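Local atomic coordinates of neural-cadherin (Drosophila melanogaster, PDB entry 3UBH), a protein that mediates calcium-dependent, preferentially homophilic adhesion between cells as a transmembrane cadherin, and may thereby help to sort different cell types. Residues E66-E71 with I99-V104; N105-Y110 with D139-H144; P109-R114 with F133-R138; H144-F149 with V186-Q191. One frame throughout, in Å; residues are numbered along the deposited sequence.

The four interactions gather at the calcium-filled junction between the first two cadherin repeats of this fragment. Interaction 1, at the end of strand 92-102 in the first repeat, closes before interaction 2 opens. Interaction 2, about 14 Å away between centres, joins the linker to a loop of the second repeat, and both reach the same two calcium ions. Interaction 3 overlaps it at P109 and Y110 and pairs strands in one sheet of the second repeat. Interaction 4 opens last and pairs strands in the other sheet, its centre about 10 Å from those of interactions 2 and 3. D190 returns to the third calcium, tying this sheet to the junction, whose calcium ions rigidify the connection between repeats.

Interaction 1: E66-E71 with I99-V104; sequences EELGPE and ILVKDV. With CA (calcium ion), chain C; CA (calcium ion), chain B.
E66 and D103 meet through a metal, not through a hydrogen bond. The calcium of chain C sits between their carboxylates, with E66 OE2 at 2.3 Å and D103 OD1 also at 2.3 Å. The two side chains cross at about a right angle and their carboxylate planes stand 49° apart, so the groups do not stack; E66 OE2 and D103 OD1 lie 3.0 Å apart, both bound to this calcium. E66 reaches the site by folding: CG lies anti to its carbonyl carbon and the chain bends at chi2 (65°), which turns both oxygens to the ion. OE1 is the second, longer ligand of that calcium at 2.6 Å, and it also binds the calcium of chain B at 2.5 Å, making the carboxylate bidentate on one ion and bridging to the other. The second oxygen of D103, OD2, has T142 as its probable partner. V104 adds its backbone O as a further ligand of the chain C ion, whose shell E18, D106 and D141 complete. Farther up the strand, the contact becomes apolar. L68 points toward strand 99-102, and its CD1 touches V101 CB at 3.6 Å, the two side chains again crossing at about a right angle. At the far end, L100 CD1 reaches the backbone O of E71 at 3.9 Å. The chemistry implies that calcium probably offsets the like charges of the glutamate and aspartate; without the ions, the two would probably repel each other.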
# COMPACT_ATOMS: atom_id res chain seq x y z
N GLU A 66 -15.19 -14.29 11.01
CA GLU A 66 -14.06 -14.64 10.15
C GLU A 66 -12.71 -14.05 10.62
O GLU A 66 -11.66 -14.45 10.13
CB GLU A 66 -14.33 -14.21 8.70
CG GLU A 66 -15.32 -15.07 7.94
CD GLU A 66 -16.74 -15.06 8.50
OE1 GLU A 66 -17.36 -13.97 8.64
OE2 GLU A 66 -17.27 -16.15 8.78
N GLU A 67 -12.75 -13.09 11.54
CA GLU A 67 -11.52 -12.41 11.96
C GLU A 67 -11.17 -12.64 13.43
O GLU A 67 -10.14 -12.17 13.91
CB GLU A 67 -11.61 -10.91 11.64
CG GLU A 67 -10.37 -10.37 10.90
CD GLU A 67 -9.79 -9.11 11.55
OE1 GLU A 67 -10.56 -8.27 12.09
OE2 GLU A 67 -8.54 -8.96 11.51
N LEU A 68 -12.04 -13.36 14.14
CA LEU A 68 -11.79 -13.81 15.51
C LEU A 68 -10.93 -15.07 15.53
O LEU A 68 -10.86 -15.79 14.54
CB LEU A 68 -13.10 -14.11 16.22
CG LEU A 68 -14.00 -12.97 16.66
CD1 LEU A 68 -15.38 -13.52 16.96
CD2 LEU A 68 -13.41 -12.29 17.87
N GLY A 69 -10.30 -15.34 16.67
CA GLY A 69 -9.43 -16.51 16.82
C GLY A 69 -10.22 -17.79 17.05
O GLY A 69 -11.45 -17.79 16.94
N PRO A 70 -9.52 -18.89 17.39
CA PRO A 70 -10.20 -20.18 17.49
C PRO A 70 -11.32 -20.19 18.54
O PRO A 70 -12.34 -20.84 18.33
CB PRO A 70 -9.06 -21.14 17.88
CG PRO A 70 -7.98 -20.27 18.46
CD PRO A 70 -8.08 -18.99 17.70
N GLU A 71 -11.13 -19.45 19.63
CA GLU A 71 -12.10 -19.39 20.72
C GLU A 71 -13.40 -18.71 20.29
O GLU A 71 -14.46 -19.02 20.82
CB GLU A 71 -11.52 -18.68 21.94
CG GLU A 71 -10.41 -19.46 22.68
CD GLU A 71 -9.83 -18.66 23.86
OE1 GLU A 71 -9.33 -19.28 24.83
OE2 GLU A 71 -9.88 -17.41 23.84
N ILE A 99 -18.13 -12.58 25.37
CA ILE A 99 -19.18 -12.73 24.36
C ILE A 99 -18.83 -13.86 23.40
O ILE A 99 -17.80 -13.80 22.73
CB ILE A 99 -19.32 -11.45 23.52
CG1 ILE A 99 -19.31 -10.20 24.41
CG2 ILE A 99 -20.59 -11.52 22.65
CD1 ILE A 99 -19.36 -8.88 23.66
N LEU A 100 -19.66 -14.89 23.33
CA LEU A 100 -19.47 -15.90 22.30
C LEU A 100 -20.09 -15.35 21.03
O LEU A 100 -21.20 -14.81 21.06
CB LEU A 100 -20.12 -17.23 22.69
CG LEU A 100 -19.72 -18.48 21.87
CD1 LEU A 100 -18.21 -18.70 21.80
CD2 LEU A 100 -20.42 -19.74 22.38
N VAL A 101 -19.35 -15.44 19.94
CA VAL A 101 -19.83 -14.89 18.68
C VAL A 101 -20.15 -16.03 17.73
O VAL A 101 -19.27 -16.84 17.40
CB VAL A 101 -18.79 -13.97 18.03
CG1 VAL A 101 -19.34 -13.36 16.74
CG2 VAL A 101 -18.37 -12.87 19.00
N LYS A 102 -21.41 -16.10 17.30
CA LYS A 102 -21.83 -17.16 16.37
C LYS A 102 -21.70 -16.76 14.90
O LYS A 102 -21.93 -15.60 14.53
CB LYS A 102 -23.23 -17.67 16.72
CG LYS A 102 -23.28 -18.50 18.01
CD LYS A 102 -22.73 -19.92 17.80
CE LYS A 102 -21.91 -20.39 19.02
NZ LYS A 102 -21.75 -21.89 19.06
N ASP A 103 -21.33 -17.73 14.07
CA ASP A 103 -21.12 -17.50 12.65
C ASP A 103 -22.41 -17.17 11.91
O ASP A 103 -23.48 -17.71 12.20
CB ASP A 103 -20.45 -18.71 11.99
CG ASP A 103 -19.88 -18.39 10.61
OD1 ASP A 103 -19.60 -17.21 10.31
OD2 ASP A 103 -19.70 -19.34 9.82
N VAL A 104 -22.31 -16.24 10.97
CA VAL A 104 -23.37 -15.98 10.01
C VAL A 104 -22.70 -16.01 8.64
O VAL A 104 -21.60 -15.49 8.47
CB VAL A 104 -24.04 -14.59 10.24
CG1 VAL A 104 -25.11 -14.31 9.18
CG2 VAL A 104 -24.65 -14.50 11.62
CA CA C . -19.49 -15.45 8.79
CA CA B . -17.88 -11.59 8.92

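Interaction 2: N105-Y110 with D139-H144; sequences NDEPPY and DPDTDH. With CA (calcium ion), chain D; CA (calcium ion), chain B; CA (calcium ion), chain C.
D141 reaches the backbone of D106 and E107 with both carboxylate oxygens. OD1 accepts from E107 N at 3.0 Å through its syn lone pair, with an N-H...O angle of 158°, whereas OD2 takes a weak bond from D106 N. CG lies anti to the carbonyl carbon (chi1 -69°), which carries the carboxylate toward 105-107. Its OD2 binds the chain C calcium at 2.3 Å and OD1 the chain D calcium at 2.6 Å. N105 crosses D141 at about a right angle, their amide and carboxylate planes 42° apart, and presents OD1 to the chain D ion at 2.4 Å. D139 grips that ion with both oxygens, while its OD1 also accepts from D141 N in an Asx turn. E107 contributes its backbone O to the same ion. Its side chain bends away at chi2, so that OE2 meets the chain B calcium at 2.3 Å, beside D106 OD2; D106 OD1 binds the chain C ion. Beyond the metals, the pyrrolidine of P140 packs its CG on E107 CB and sets CD at the edge of the Y110 ring, 4.0 Å from CE2. D190 and Q201 complete the chain D site. The contact thus lies between strand 92-102, which leads into the linker, and the second repeat, where strand 131-138 has just ended, strand 110-111 begins at Y110 and 146-153 starts soon after H144.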
# COMPACT_ATOMS: atom_id res chain seq x y z
N ASN A 105 -23.37 -16.64 7.68
CA ASN A 105 -22.93 -16.61 6.29
C ASN A 105 -23.04 -15.19 5.71
O ASN A 105 -24.04 -14.85 5.08
CB ASN A 105 -23.75 -17.60 5.47
CG ASN A 105 -23.15 -17.86 4.12
OD1 ASN A 105 -22.59 -16.96 3.49
ND2 ASN A 105 -23.26 -19.10 3.65
N ASP A 106 -22.00 -14.38 5.91
CA ASP A 106 -22.08 -12.94 5.64
C ASP A 106 -21.01 -12.43 4.67
O ASP A 106 -20.95 -11.22 4.40
CB ASP A 106 -22.00 -12.16 6.96
CG ASP A 106 -20.64 -12.29 7.65
OD1 ASP A 106 -20.02 -13.38 7.63
OD2 ASP A 106 -20.18 -11.29 8.23
N GLU A 107 -20.18 -13.34 4.17
CA GLU A 107 -19.11 -12.99 3.26
C GLU A 107 -19.31 -13.70 1.92
O GLU A 107 -19.57 -14.90 1.90
CB GLU A 107 -17.75 -13.38 3.84
CG GLU A 107 -17.52 -12.99 5.30
CD GLU A 107 -17.54 -11.50 5.56
OE1 GLU A 107 -17.31 -10.70 4.64
OE2 GLU A 107 -17.78 -11.12 6.72
N PRO A 108 -19.18 -12.96 0.80
CA PRO A 108 -19.42 -13.51 -0.54
C PRO A 108 -18.28 -14.42 -0.98
O PRO A 108 -17.16 -14.28 -0.49
CB PRO A 108 -19.42 -12.27 -1.43
CG PRO A 108 -18.54 -11.28 -0.71
CD PRO A 108 -18.80 -11.53 0.76
N PRO A 109 -18.56 -15.35 -1.92
CA PRO A 109 -17.55 -16.20 -2.50
C PRO A 109 -16.69 -15.42 -3.49
O PRO A 109 -17.07 -14.31 -3.88
CB PRO A 109 -18.39 -17.25 -3.23
CG PRO A 109 -19.58 -16.55 -3.63
CD PRO A 109 -19.89 -15.63 -2.50
N TYR A 110 -15.55 -15.99 -3.89
CA TYR A 110 -14.62 -15.34 -4.82
C TYR A 110 -13.82 -16.38 -5.59
O TYR A 110 -13.38 -17.39 -5.03
CB TYR A 110 -13.67 -14.40 -4.06
CG TYR A 110 -12.92 -15.09 -2.95
CD1 TYR A 110 -11.65 -15.66 -3.17
CD2 TYR A 110 -13.48 -15.21 -1.68
CE1 TYR A 110 -10.97 -16.33 -2.15
CE2 TYR A 110 -12.80 -15.87 -0.65
CZ TYR A 110 -11.55 -16.42 -0.90
OH TYR A 110 -10.90 -17.08 0.12
N ASP A 139 -14.96 -19.47 -0.19
CA ASP A 139 -15.90 -18.70 0.61
C ASP A 139 -15.51 -18.75 2.08
O ASP A 139 -15.38 -19.84 2.65
CB ASP A 139 -17.34 -19.22 0.42
CG ASP A 139 -18.38 -18.35 1.12
OD1 ASP A 139 -18.43 -18.34 2.37
OD2 ASP A 139 -19.16 -17.67 0.43
N PRO A 140 -15.33 -17.58 2.70
CA PRO A 140 -14.80 -17.48 4.05
C PRO A 140 -15.67 -18.11 5.12
O PRO A 140 -15.15 -18.44 6.18
CB PRO A 140 -14.71 -15.96 4.27
CG PRO A 140 -14.71 -15.36 2.93
CD PRO A 140 -15.60 -16.25 2.13
N ASP A 141 -16.97 -18.27 4.86
CA ASP A 141 -17.93 -18.75 5.87
C ASP A 141 -17.83 -20.25 6.09
O ASP A 141 -17.51 -20.99 5.18
CB ASP A 141 -19.36 -18.39 5.49
CG ASP A 141 -19.63 -16.91 5.57
OD1 ASP A 141 -19.90 -16.29 4.52
OD2 ASP A 141 -19.59 -16.35 6.69
N THR A 142 -18.12 -20.69 7.32
CA THR A 142 -17.94 -22.09 7.72
C THR A 142 -18.80 -23.08 6.92
O THR A 142 -18.30 -24.11 6.47
CB THR A 142 -18.20 -22.27 9.23
OG1 THR A 142 -19.50 -21.75 9.57
CG2 THR A 142 -17.13 -21.56 10.07
N ASP A 143 -20.07 -22.73 6.73
CA ASP A 143 -21.05 -23.61 6.08
C ASP A 143 -21.35 -23.25 4.62
O ASP A 143 -22.48 -23.45 4.16
CB ASP A 143 -22.35 -23.64 6.90
CG ASP A 143 -23.18 -22.35 6.76
OD1 ASP A 143 -24.43 -22.47 6.77
OD2 ASP A 143 -22.62 -21.23 6.65
N HIS A 144 -20.37 -22.73 3.88
CA HIS A 144 -20.57 -22.34 2.47
C HIS A 144 -21.10 -23.45 1.56
O HIS A 144 -20.97 -24.64 1.86
CB HIS A 144 -19.29 -21.75 1.89
CG HIS A 144 -18.14 -22.72 1.86
ND1 HIS A 144 -18.08 -23.77 0.98
CD2 HIS A 144 -17.01 -22.78 2.60
CE1 HIS A 144 -16.96 -24.44 1.17
NE2 HIS A 144 -16.29 -23.86 2.15
CA CA D . -20.55 -17.04 2.15
CA CA B . -17.88 -11.59 8.92
CA CA C . -19.49 -15.45 8.79

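Interaction 3: P109-R114 with F133-R138; sequences PYFINR and FTLQAR
The Y110 ring has the backbone O of R138 over one face, 3.3 Å above its plane and displaced toward the rim, while CB of R138 touches CZ. The R138 guanidinium has I112 CD1 over one face, 3.5 Å above the plane and likewise off-centre toward the rim, and its NH1 donates to the backbone O of A137 and to Q136 OE1. F111 presents its ring edge to the backbone O of Q136, and its CE2 packs against L135 CB on the buried side that A137 shares. The amide of N113 approaches F133 from the opposite direction, the amide and ring planes 21° apart. That amide bonds the neighbouring backbone at both ends: OD1 accepts from Q136 N at 2.8 Å on an in-plane lone pair, and ND2 donates to T134 O at 2.8 Å with the acceptor in the amide plane. These two bonds fix its rotation, and CG anti to the carbonyl carbon (chi1 -59°) carries it across to the other segment. A leucine in its place would probably leave Q136 N and T134 O without these partners and lose the side-chain link that prolongs the strand pairing. The backbone ladder consists of Y110 N to R138 O at 2.9 Å, its reciprocal bond from R138 N to Y110 O, and I112 N to Q136 O at 2.8 Å. Strand 110-111 is thus the outermost member of an antiparallel four-stranded sheet next to 131-138, as expected for the split first strand of the Greek-key beta sandwich of a cadherin repeat.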
# COMPACT_ATOMS: atom_id res chain seq x y z
N PRO A 109 -18.56 -15.35 -1.92
CA PRO A 109 -17.55 -16.20 -2.50
C PRO A 109 -16.69 -15.42 -3.49
O PRO A 109 -17.07 -14.31 -3.88
CB PRO A 109 -18.39 -17.25 -3.23
CG PRO A 109 -19.58 -16.55 -3.63
CD PRO A 109 -19.89 -15.63 -2.50
N TYR A 110 -15.55 -15.99 -3.89
CA TYR A 110 -14.62 -15.34 -4.82
C TYR A 110 -13.82 -16.38 -5.59
O TYR A 110 -13.38 -17.39 -5.03
CB TYR A 110 -13.67 -14.40 -4.06
CG TYR A 110 -12.92 -15.09 -2.95
CD1 TYR A 110 -11.65 -15.66 -3.17
CD2 TYR A 110 -13.48 -15.21 -1.68
CE1 TYR A 110 -10.97 -16.33 -2.15
CE2 TYR A 110 -12.80 -15.87 -0.65
CZ TYR A 110 -11.55 -16.42 -0.90
OH TYR A 110 -10.90 -17.08 0.12
N PHE A 111 -13.62 -16.14 -6.89
CA PHE A 111 -12.83 -17.02 -7.74
C PHE A 111 -11.34 -16.99 -7.35
O PHE A 111 -10.79 -15.92 -7.04
CB PHE A 111 -12.99 -16.60 -9.20
CG PHE A 111 -14.32 -16.97 -9.82
CD1 PHE A 111 -15.25 -15.99 -10.13
CD2 PHE A 111 -14.63 -18.31 -10.10
CE1 PHE A 111 -16.48 -16.32 -10.71
CE2 PHE A 111 -15.87 -18.65 -10.69
CZ PHE A 111 -16.79 -17.65 -10.99
N ILE A 112 -10.68 -18.14 -7.37
CA ILE A 112 -9.24 -18.20 -7.13
C ILE A 112 -8.43 -18.55 -8.38
O ILE A 112 -7.21 -18.64 -8.31
CB ILE A 112 -8.87 -19.20 -6.00
CG1 ILE A 112 -9.26 -20.63 -6.40
CG2 ILE A 112 -9.46 -18.73 -4.65
CD1 ILE A 112 -8.80 -21.69 -5.43
N ASN A 113 -9.12 -18.74 -9.51
CA ASN A 113 -8.44 -18.97 -10.80
C ASN A 113 -7.46 -17.86 -11.10
O ASN A 113 -7.76 -16.69 -10.89
CB ASN A 113 -9.46 -19.07 -11.94
CG ASN A 113 -10.45 -20.20 -11.73
OD1 ASN A 113 -11.36 -20.10 -10.89
ND2 ASN A 113 -10.26 -21.29 -12.47
N ARG A 114 -6.28 -18.24 -11.55
CA ARG A 114 -5.27 -17.27 -12.02
C ARG A 114 -4.63 -17.86 -13.25
O ARG A 114 -4.52 -19.09 -13.34
CB ARG A 114 -4.20 -17.01 -10.96
CG ARG A 114 -4.66 -16.31 -9.69
CD ARG A 114 -5.20 -14.89 -9.96
NE ARG A 114 -5.70 -14.24 -8.74
CZ ARG A 114 -6.96 -14.29 -8.29
NH1 ARG A 114 -7.91 -14.96 -8.95
NH2 ARG A 114 -7.28 -13.65 -7.16
N PHE A 133 -11.85 -26.09 -19.00
CA PHE A 133 -11.52 -25.14 -17.93
C PHE A 133 -12.24 -25.59 -16.65
O PHE A 133 -13.27 -26.27 -16.71
CB PHE A 133 -11.98 -23.74 -18.31
CG PHE A 133 -11.30 -22.63 -17.53
CD1 PHE A 133 -10.01 -22.19 -17.88
CD2 PHE A 133 -11.96 -22.01 -16.46
CE1 PHE A 133 -9.38 -21.17 -17.16
CE2 PHE A 133 -11.34 -20.99 -15.73
CZ PHE A 133 -10.04 -20.56 -16.08
N THR A 134 -11.71 -25.21 -15.49
CA THR A 134 -12.31 -25.57 -14.21
C THR A 134 -12.40 -24.34 -13.33
O THR A 134 -11.37 -23.80 -12.90
CB THR A 134 -11.49 -26.64 -13.48
OG1 THR A 134 -11.36 -27.79 -14.33
CG2 THR A 134 -12.16 -27.04 -12.20
N LEU A 135 -13.63 -23.89 -13.09
CA LEU A 135 -13.87 -22.72 -12.25
C LEU A 135 -13.63 -23.12 -10.82
O LEU A 135 -14.08 -24.19 -10.38
CB LEU A 135 -15.30 -22.22 -12.41
CG LEU A 135 -15.82 -21.86 -13.81
CD1 LEU A 135 -17.31 -21.60 -13.76
CD2 LEU A 135 -15.08 -20.66 -14.39
N GLN A 136 -12.93 -22.27 -10.08
CA GLN A 136 -12.76 -22.53 -8.65
C GLN A 136 -13.03 -21.29 -7.82
O GLN A 136 -12.45 -20.23 -8.05
CB GLN A 136 -11.39 -23.12 -8.36
CG GLN A 136 -11.26 -24.58 -8.76
CD GLN A 136 -12.04 -25.51 -7.83
OE1 GLN A 136 -11.57 -25.84 -6.73
NE2 GLN A 136 -13.23 -25.95 -8.26
N ALA A 137 -13.96 -21.43 -6.86
CA ALA A 137 -14.31 -20.39 -5.91
C ALA A 137 -14.02 -20.85 -4.48
O ALA A 137 -13.89 -22.04 -4.22
CB ALA A 137 -15.78 -20.00 -6.05
N ARG A 138 -13.91 -19.89 -3.57
CA ARG A 138 -13.72 -20.13 -2.16
C ARG A 138 -14.65 -19.16 -1.45
O ARG A 138 -15.06 -18.14 -2.04
CB ARG A 138 -12.27 -19.86 -1.75
CG ARG A 138 -11.26 -20.92 -2.19
CD ARG A 138 -11.76 -22.32 -1.85
NE ARG A 138 -10.75 -23.34 -2.11
CZ ARG A 138 -10.64 -24.00 -3.26
NH1 ARG A 138 -11.46 -23.75 -4.27
NH2 ARG A 138 -9.69 -24.90 -3.41

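Interaction 4: H144-F149 with V186-Q191; sequences HNIHYF and VKAEDQ. With CA (calcium ion), chain D.
Strands 146-149 and 186-190 run antiparallel, 157° between directions and 4.6 Å apart at closest approach, with H147-E189 and F149-K187 as the hydrogen-bonded pairs. They form the edge of one sheet of the cadherin beta sandwich, where 146-153 is outermost. On the inward face, A188 CB packs on Y148 CD1 at 3.8 Å, and Y148 OH reaches A137 N of the facing sheet. On the other face, the Q191 amide stacks on the H147 imidazole, planes 12° apart, with OE1 over the ring centre; H147 ND1 bonds to E163. Q191 NE2 lies at the edge of the F149 ring and donates to E189 OE1 at 2.6 Å, using the anti lone pair. E189, extended beyond CG, sets its carboxylate 74° from the plane of that ring, with OE1 3.3 Å from F149 CE2, and its OE2 forms a salt bridge with K187 NZ at 3.2 Å. Shortening E189 to an alanine is likely to leave the K187 ammonium without its carboxylate partner and the Q191 amide freer to turn. Near the junction, D190 uses its two oxygens differently: OD1 accepts from N145 N at 2.8 Å, met from above the carboxylate plane, and OD2 binds the chain D calcium at 2.3 Å.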
# COMPACT_ATOMS: atom_id res chain seq x y z
N HIS A 144 -20.37 -22.73 3.88
CA HIS A 144 -20.57 -22.34 2.47
C HIS A 144 -21.10 -23.45 1.56
O HIS A 144 -20.97 -24.64 1.86
CB HIS A 144 -19.29 -21.75 1.89
CG HIS A 144 -18.14 -22.72 1.86
ND1 HIS A 144 -18.08 -23.77 0.98
CD2 HIS A 144 -17.01 -22.78 2.60
CE1 HIS A 144 -16.96 -24.44 1.17
NE2 HIS A 144 -16.29 -23.86 2.15
N ASN A 145 -21.67 -23.06 0.44
CA ASN A 145 -22.28 -24.01 -0.47
C ASN A 145 -22.15 -23.48 -1.88
O ASN A 145 -23.07 -22.86 -2.42
CB ASN A 145 -23.75 -24.25 -0.09
CG ASN A 145 -24.41 -25.34 -0.92
OD1 ASN A 145 -23.77 -25.98 -1.76
ND2 ASN A 145 -25.69 -25.55 -0.68
N ILE A 146 -20.98 -23.71 -2.46
CA ILE A 146 -20.60 -23.10 -3.73
C ILE A 146 -21.22 -23.82 -4.92
O ILE A 146 -21.07 -25.02 -5.08
CB ILE A 146 -19.07 -22.97 -3.88
CG1 ILE A 146 -18.50 -22.09 -2.75
CG2 ILE A 146 -18.70 -22.39 -5.23
CD1 ILE A 146 -17.00 -22.16 -2.59
N HIS A 147 -21.94 -23.06 -5.74
CA HIS A 147 -22.58 -23.55 -6.95
C HIS A 147 -22.04 -22.74 -8.12
O HIS A 147 -21.92 -21.51 -8.04
CB HIS A 147 -24.09 -23.39 -6.84
CG HIS A 147 -24.75 -24.38 -5.93
ND1 HIS A 147 -25.58 -25.38 -6.40
CD2 HIS A 147 -24.70 -24.53 -4.59
CE1 HIS A 147 -26.01 -26.11 -5.38
NE2 HIS A 147 -25.49 -25.61 -4.27
N TYR A 148 -21.72 -23.43 -9.22
CA TYR A 148 -21.17 -22.78 -10.41
C TYR A 148 -22.20 -22.64 -11.52
O TYR A 148 -23.07 -23.50 -11.71
CB TYR A 148 -19.94 -23.54 -10.92
CG TYR A 148 -18.82 -23.54 -9.92
CD1 TYR A 148 -17.97 -22.44 -9.80
CD2 TYR A 148 -18.63 -24.62 -9.05
CE1 TYR A 148 -16.94 -22.41 -8.86
CE2 TYR A 148 -17.60 -24.60 -8.10
CZ TYR A 148 -16.77 -23.49 -8.03
OH TYR A 148 -15.76 -23.46 -7.10
N PHE A 149 -22.11 -21.54 -12.26
CA PHE A 149 -23.05 -21.28 -13.32
C PHE A 149 -22.43 -20.54 -14.49
O PHE A 149 -21.54 -19.70 -14.30
CB PHE A 149 -24.21 -20.44 -12.78
CG PHE A 149 -25.04 -21.14 -11.76
CD1 PHE A 149 -25.96 -22.11 -12.14
CD2 PHE A 149 -24.90 -20.83 -10.41
CE1 PHE A 149 -26.74 -22.76 -11.18
CE2 PHE A 149 -25.67 -21.46 -9.44
CZ PHE A 149 -26.59 -22.43 -9.82
N VAL A 186 -19.50 -16.22 -16.38
CA VAL A 186 -19.75 -17.22 -15.36
C VAL A 186 -19.87 -16.55 -14.00
O VAL A 186 -19.41 -15.42 -13.82
CB VAL A 186 -18.59 -18.27 -15.30
CG1 VAL A 186 -18.58 -19.17 -16.53
CG2 VAL A 186 -17.22 -17.58 -15.11
N LYS A 187 -20.49 -17.24 -13.05
CA LYS A 187 -20.50 -16.78 -11.66
C LYS A 187 -20.45 -18.00 -10.77
O LYS A 187 -20.76 -19.10 -11.21
CB LYS A 187 -21.74 -15.92 -11.34
CG LYS A 187 -23.05 -16.71 -11.32
CD LYS A 187 -24.19 -15.94 -10.62
CE LYS A 187 -25.52 -16.69 -10.75
NZ LYS A 187 -26.64 -15.91 -10.19
N ALA A 188 -20.04 -17.80 -9.53
CA ALA A 188 -20.15 -18.80 -8.50
C ALA A 188 -20.96 -18.16 -7.39
O ALA A 188 -20.75 -16.98 -7.07
CB ALA A 188 -18.78 -19.18 -8.00
N GLU A 189 -21.89 -18.91 -6.82
CA GLU A 189 -22.70 -18.38 -5.72
C GLU A 189 -22.70 -19.30 -4.49
O GLU A 189 -22.49 -20.51 -4.60
CB GLU A 189 -24.12 -18.04 -6.19
CG GLU A 189 -24.95 -19.23 -6.63
CD GLU A 189 -26.35 -18.87 -7.12
OE1 GLU A 189 -27.22 -19.77 -7.13
OE2 GLU A 189 -26.58 -17.69 -7.50
N ASP A 190 -22.91 -18.70 -3.32
CA ASP A 190 -22.98 -19.44 -2.07
C ASP A 190 -24.44 -19.50 -1.67
O ASP A 190 -25.04 -18.49 -1.30
CB ASP A 190 -22.13 -18.75 -1.01
CG ASP A 190 -22.24 -19.40 0.36
OD1 ASP A 190 -22.78 -20.52 0.47
OD2 ASP A 190 -21.76 -18.78 1.33
N GLN A 191 -25.03 -20.69 -1.77
CA GLN A 191 -26.47 -20.82 -1.60
C GLN A 191 -26.89 -20.99 -0.15
O GLN A 191 -28.08 -21.07 0.16
CB GLN A 191 -27.02 -21.92 -2.48
CG GLN A 191 -27.01 -21.52 -3.94
CD GLN A 191 -27.66 -22.52 -4.86
OE1 GLN A 191 -28.10 -23.59 -4.44
NE2 GLN A 191 -27.73 -22.17 -6.14
CA CA D . -20.55 -17.04 2.15